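Local coordinates for protein 2-Cys Peroxiredoxin (Plasmodium vivax SaI-1, PDB 2I81) that probably reduces hydrogen peroxide and organic hydroperoxides through a reactive cysteine, as other thiol-dependent 2-Cys peroxiredoxins do, at residues Asn133-Phe145 and Leu157-Ile171. Residues are numbered along the deposited sequence; the frame is centred on the assembly and turned at random.
Sequences NVLFDDSVSLRAF and LLVNNLAIGRSVDEI
R143 grips the carbonyl of L162 side-on: NE and NH2 both reach L162 O, which lies in the guanidinium plane, 2.6 Å from NH2. R143 sits on the first strand of an antiparallel beta hairpin in the thioredoxin-like peroxiredoxin fold, and the bonds tie that strand to the type I turn N161-I164 after the second. R143 is extended from CG to NE, long enough to reach both this carbonyl and, through NH1, E71 of helix 67-77. E71 also pairs with R166, so one carboxylate probably offsets both positive charges. Between the strands, N160 N donates almost straight to R143 O (176°), and F145 and L158 exchange two backbone bonds. The strand of L157-N160 pairs on its other side with a second subunit, where N160 OD1 meets H156 of that subunit.

Bent at chi2 and chi3, R166 brings its guanidinium over one face of the F145 ring, the planes tilted 31° apart and CZ 4.4 Å from the centroid, a cation-pi contact; NH1 bonds weakly to A144 O. Flat and apolar, F145 also suits the packing against I171 at the start of helix 168-184. Just before the strand pairing begins, branched L142 reaches two neighbours: CD1 touches V159 CG1, and CD2 meets L162 CD1 at 3.7 Å.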
loop_
_atom_site.group_PDB
_atom_site.type_symbol
_atom_site.label_atom_id
_atom_site.label_comp_id
_atom_site.label_asym_id
_atom_site.label_seq_id
_atom_site.Cartn_x
_atom_site.Cartn_y
_atom_site.Cartn_z
ATOM N N ASN A 133 16.370 -13.744 -18.733
ATOM C CA ASN A 133 15.751 -14.806 -17.936
ATOM C C ASN A 133 16.440 -16.162 -18.114
ATOM O O ASN A 133 15.788 -17.175 -18.381
ATOM C CB ASN A 133 14.241 -14.902 -18.218
ATOM C CG ASN A 133 13.518 -13.575 -18.026
ATOM O OD1 ASN A 133 13.063 -12.962 -18.992
ATOM N ND2 ASN A 133 13.415 -13.126 -16.779
ATOM N N VAL A 134 17.764 -16.165 -17.974
ATOM C CA VAL A 134 18.546 -17.401 -18.068
ATOM C C VAL A 134 19.470 -17.628 -16.864
ATOM O O VAL A 134 20.256 -18.578 -16.852
ATOM C CB VAL A 134 19.344 -17.507 -19.406
ATOM C CG1 VAL A 134 18.393 -17.672 -20.588
ATOM C CG2 VAL A 134 20.267 -16.302 -19.603
ATOM N N LEU A 135 19.359 -16.765 -15.854
ATOM C CA LEU A 135 20.134 -16.920 -14.625
ATOM C C LEU A 135 19.585 -18.088 -13.814
ATOM O O LEU A 135 18.395 -18.129 -13.486
ATOM C CB LEU A 135 20.115 -15.636 -13.785
ATOM C CG LEU A 135 21.398 -15.150 -13.090
ATOM C CD1 LEU A 135 21.052 -14.316 -11.870
ATOM C CD2 LEU A 135 22.364 -16.266 -12.704
ATOM N N PHE A 136 20.461 -19.037 -13.506
ATOM C CA PHE A 136 20.103 -20.203 -12.715
ATOM C C PHE A 136 20.643 -20.040 -11.299
ATOM O O PHE A 136 21.849 -19.856 -11.107
ATOM C CB PHE A 136 20.665 -21.470 -13.369
ATOM C CG PHE A 136 20.167 -22.748 -12.755
ATOM C CD1 PHE A 136 21.010 -23.532 -11.975
ATOM C CD2 PHE A 136 18.858 -23.174 -12.964
ATOM C CE1 PHE A 136 20.556 -24.721 -11.407
ATOM C CE2 PHE A 136 18.394 -24.358 -12.400
ATOM C CZ PHE A 136 19.244 -25.134 -11.620
ATOM N N ASP A 137 19.740 -20.087 -10.319
ATOM C CA ASP A 137 20.091 -20.044 -8.891
ATOM C C ASP A 137 20.915 -18.824 -8.463
ATOM O O ASP A 137 21.781 -18.942 -7.588
ATOM C CB ASP A 137 20.833 -21.326 -8.476
ATOM C CG ASP A 137 19.916 -22.527 -8.351
ATOM O OD1 ASP A 137 18.680 -22.351 -8.286
ATOM O OD2 ASP A 137 20.439 -23.661 -8.307
ATOM N N ASP A 138 20.648 -17.666 -9.068
ATOM C CA ASP A 138 21.394 -16.433 -8.770
ATOM C C ASP A 138 22.909 -16.621 -8.929
ATOM O O ASP A 138 23.702 -15.884 -8.333
ATOM C CB ASP A 138 21.070 -15.926 -7.354
ATOM C CG ASP A 138 19.590 -15.650 -7.151
ATOM O OD1 ASP A 138 18.976 -16.308 -6.284
ATOM O OD2 ASP A 138 19.040 -14.778 -7.856
ATOM N N SER A 139 23.302 -17.605 -9.738
ATOM C CA SER A 139 24.698 -18.025 -9.830
ATOM C C SER A 139 25.265 -17.921 -11.243
ATOM O O SER A 139 26.126 -17.084 -11.516
ATOM C CB SER A 139 24.856 -19.458 -9.309
ATOM O OG SER A 139 24.491 -19.549 -7.939
ATOM N N VAL A 140 24.779 -18.784 -12.131
ATOM C CA VAL A 140 25.323 -18.909 -13.481
ATOM C C VAL A 140 24.196 -18.924 -14.508
ATOM O O VAL A 140 23.060 -19.272 -14.181
ATOM C CB VAL A 140 26.195 -20.191 -13.634
ATOM C CG1 VAL A 140 27.411 -20.132 -12.720
ATOM C CG2 VAL A 140 25.379 -21.457 -13.356
ATOM N N SER A 141 24.508 -18.546 -15.743
ATOM C CA SER A 141 23.514 -18.550 -16.812
ATOM C C SER A 141 23.365 -19.940 -17.426
ATOM O O SER A 141 24.339 -20.688 -17.525
ATOM C CB SER A 141 23.873 -17.526 -17.893
ATOM O OG SER A 141 25.063 -17.885 -18.571
ATOM N N LEU A 142 22.143 -20.282 -17.832
ATOM C CA LEU A 142 21.875 -21.546 -18.522
ATOM C C LEU A 142 22.426 -21.500 -19.946
ATOM O O LEU A 142 22.743 -20.422 -20.456
ATOM C CB LEU A 142 20.370 -21.836 -18.547
ATOM C CG LEU A 142 19.675 -22.231 -17.240
ATOM C CD1 LEU A 142 18.191 -21.909 -17.306
ATOM C CD2 LEU A 142 19.884 -23.706 -16.920
ATOM N N ARG A 143 22.541 -22.661 -20.586
ATOM C CA ARG A 143 23.015 -22.725 -21.971
ATOM C C ARG A 143 21.946 -22.218 -22.921
ATOM O O ARG A 143 21.015 -22.951 -23.268
ATOM C CB ARG A 143 23.418 -24.147 -22.347
ATOM C CG ARG A 143 24.636 -24.609 -21.620
ATOM C CD ARG A 143 24.984 -26.040 -21.940
ATOM N NE ARG A 143 25.725 -26.614 -20.825
ATOM C CZ ARG A 143 26.977 -26.296 -20.506
ATOM N NH1 ARG A 143 27.662 -25.414 -21.226
ATOM N NH2 ARG A 143 27.555 -26.870 -19.460
ATOM N N ALA A 144 22.077 -20.964 -23.340
ATOM C CA ALA A 144 21.027 -20.328 -24.124
ATOM C C ALA A 144 21.495 -19.750 -25.452
ATOM O O ALA A 144 22.560 -19.141 -25.535
ATOM C CB ALA A 144 20.325 -19.261 -23.299
ATOM N N PHE A 145 20.681 -19.954 -26.484
ATOM C CA PHE A 145 20.844 -19.259 -27.752
ATOM C C PHE A 145 19.801 -18.164 -27.862
ATOM O O PHE A 145 18.611 -18.405 -27.652
ATOM C CB PHE A 145 20.691 -20.215 -28.937
ATOM C CG PHE A 145 21.939 -20.979 -29.277
ATOM C CD1 PHE A 145 21.851 -22.237 -29.863
ATOM C CD2 PHE A 145 23.200 -20.452 -29.012
ATOM C CE1 PHE A 145 22.998 -22.954 -30.190
ATOM C CE2 PHE A 145 24.352 -21.163 -29.332
ATOM C CZ PHE A 145 24.251 -22.415 -29.923
ATOM N N LEU A 157 14.840 -18.519 -29.459
ATOM C CA LEU A 157 15.358 -18.752 -28.120
ATOM C C LEU A 157 15.488 -20.251 -27.878
ATOM O O LEU A 157 14.565 -21.015 -28.162
ATOM C CB LEU A 157 14.439 -18.115 -27.070
ATOM C CG LEU A 157 14.762 -18.293 -25.580
ATOM C CD1 LEU A 157 16.070 -17.610 -25.195
ATOM C CD2 LEU A 157 13.616 -17.773 -24.725
ATOM N N LEU A 158 16.642 -20.659 -27.363
ATOM C CA LEU A 158 16.883 -22.054 -27.024
ATOM C C LEU A 158 17.577 -22.111 -25.675
ATOM O O LEU A 158 18.646 -21.531 -25.500
ATOM C CB LEU A 158 17.736 -22.729 -28.105
ATOM C CG LEU A 158 17.991 -24.240 -28.027
ATOM C CD1 LEU A 158 18.120 -24.829 -29.422
ATOM C CD2 LEU A 158 19.223 -24.577 -27.189
ATOM N N VAL A 159 16.963 -22.805 -24.721
ATOM C CA VAL A 159 17.545 -22.950 -23.391
ATOM C C VAL A 159 17.718 -24.426 -23.036
ATOM O O VAL A 159 16.741 -25.178 -22.971
ATOM C CB VAL A 159 16.706 -22.231 -22.298
ATOM C CG1 VAL A 159 17.471 -22.186 -20.985
ATOM C CG2 VAL A 159 16.332 -20.817 -22.729
ATOM N N ASN A 160 18.968 -24.831 -22.827
ATOM C CA ASN A 160 19.290 -26.172 -22.351
ATOM C C ASN A 160 19.721 -26.131 -20.893
ATOM O O ASN A 160 20.245 -25.117 -20.422
ATOM C CB ASN A 160 20.410 -26.794 -23.193
ATOM C CG ASN A 160 19.928 -27.299 -24.545
ATOM O OD1 ASN A 160 18.769 -27.116 -24.919
ATOM N ND2 ASN A 160 20.825 -27.940 -25.286
ATOM N N ASN A 161 19.498 -27.233 -20.180
ATOM C CA ASN A 161 20.033 -27.384 -18.832
ATOM C C ASN A 161 21.550 -27.576 -18.899
ATOM O O ASN A 161 22.095 -27.886 -19.962
ATOM C CB ASN A 161 19.359 -28.551 -18.105
ATOM C CG ASN A 161 19.304 -28.351 -16.596
ATOM O OD1 ASN A 161 19.854 -27.388 -16.057
ATOM N ND2 ASN A 161 18.632 -29.267 -15.907
ATOM N N LEU A 162 22.222 -27.395 -17.763
ATOM C CA LEU A 162 23.690 -27.374 -17.695
ATOM C C LEU A 162 24.419 -28.573 -18.313
ATOM O O LEU A 162 25.546 -28.431 -18.795
ATOM C CB LEU A 162 24.156 -27.171 -16.245
ATOM C CG LEU A 162 24.378 -25.740 -15.735
ATOM C CD1 LEU A 162 23.076 -24.952 -15.621
ATOM C CD2 LEU A 162 25.093 -25.769 -14.391
ATOM N N ALA A 163 23.784 -29.743 -18.301
ATOM C CA ALA A 163 24.434 -30.969 -18.773
ATOM C C ALA A 163 24.335 -31.209 -20.285
ATOM O O ALA A 163 25.033 -32.073 -20.821
ATOM C CB ALA A 163 23.899 -32.177 -18.007
ATOM N N ILE A 164 23.486 -30.444 -20.969
ATOM C CA ILE A 164 23.156 -30.733 -22.371
ATOM C C ILE A 164 23.763 -29.726 -23.353
ATOM O O ILE A 164 23.350 -28.564 -23.397
ATOM C CB ILE A 164 21.612 -30.824 -22.587
ATOM C CG1 ILE A 164 20.934 -31.641 -21.472
ATOM C CG2 ILE A 164 21.277 -31.360 -23.982
ATOM C CD1 ILE A 164 21.469 -33.066 -21.276
ATOM N N GLY A 165 24.741 -30.178 -24.136
ATOM C CA GLY A 165 25.381 -29.334 -25.147
ATOM C C GLY A 165 24.478 -29.099 -26.342
ATOM O O GLY A 165 23.605 -29.923 -26.633
ATOM N N ARG A 166 24.673 -27.983 -27.042
ATOM C CA ARG A 166 23.822 -27.687 -28.198
ATOM C C ARG A 166 24.468 -27.916 -29.567
ATOM O O ARG A 166 25.666 -28.193 -29.677
ATOM C CB ARG A 166 23.175 -26.292 -28.118
ATOM C CG ARG A 166 24.052 -25.167 -27.605
ATOM C CD ARG A 166 23.610 -24.754 -26.214
ATOM N NE ARG A 166 23.588 -23.301 -26.062
ATOM C CZ ARG A 166 24.557 -22.580 -25.506
ATOM N NH1 ARG A 166 24.430 -21.263 -25.422
ATOM N NH2 ARG A 166 25.650 -23.163 -25.030
ATOM N N SER A 167 23.637 -27.798 -30.601
ATOM C CA SER A 167 24.025 -28.080 -31.976
ATOM C C SER A 167 24.233 -26.803 -32.781
ATOM O O SER A 167 23.373 -25.917 -32.793
ATOM C CB SER A 167 22.964 -28.956 -32.649
ATOM O OG SER A 167 23.305 -29.238 -33.995
ATOM N N VAL A 168 25.378 -26.720 -33.455
ATOM C CA VAL A 168 25.678 -25.583 -34.325
ATOM C C VAL A 168 24.972 -25.682 -35.687
ATOM O O VAL A 168 24.576 -24.660 -36.252
ATOM C CB VAL A 168 27.219 -25.305 -34.456
ATOM C CG1 VAL A 168 27.982 -26.586 -34.842
ATOM C CG2 VAL A 168 27.494 -24.176 -35.483
ATOM N N ASP A 169 24.800 -26.901 -36.203
ATOM C CA ASP A 169 24.051 -27.102 -37.451
ATOM C C ASP A 169 22.624 -26.576 -37.312
ATOM O O ASP A 169 22.047 -26.060 -38.276
ATOM C CB ASP A 169 24.020 -28.582 -37.854
ATOM C CG ASP A 169 25.404 -29.146 -38.123
ATOM O OD1 ASP A 169 26.109 -28.621 -39.013
ATOM O OD2 ASP A 169 25.783 -30.128 -37.451
ATOM N N GLU A 170 22.074 -26.703 -36.103
ATOM C CA GLU A 170 20.711 -26.261 -35.825
ATOM C C GLU A 170 20.513 -24.745 -35.782
ATOM O O GLU A 170 19.567 -24.253 -36.396
ATOM C CB GLU A 170 20.129 -26.943 -34.580
ATOM C CG GLU A 170 18.658 -26.594 -34.304
ATOM C CD GLU A 170 17.708 -26.930 -35.457
ATOM O OE1 GLU A 170 16.685 -26.217 -35.592
ATOM O OE2 GLU A 170 17.971 -27.894 -36.222
ATOM N N ILE A 171 21.356 -23.984 -35.103
ATOM C CA ILE A 171 21.181 -22.533 -35.155
ATOM C C ILE A 171 21.447 -21.966 -36.494
ATOM O O ILE A 171 20.908 -20.966 -36.843
ATOM C CB ILE A 171 21.992 -21.645 -34.159
ATOM C CG1 ILE A 171 23.153 -22.325 -33.536
ATOM C CG2 ILE A 171 21.134 -20.722 -33.336
ATOM C CD1 ILE A 171 24.362 -21.973 -34.128
#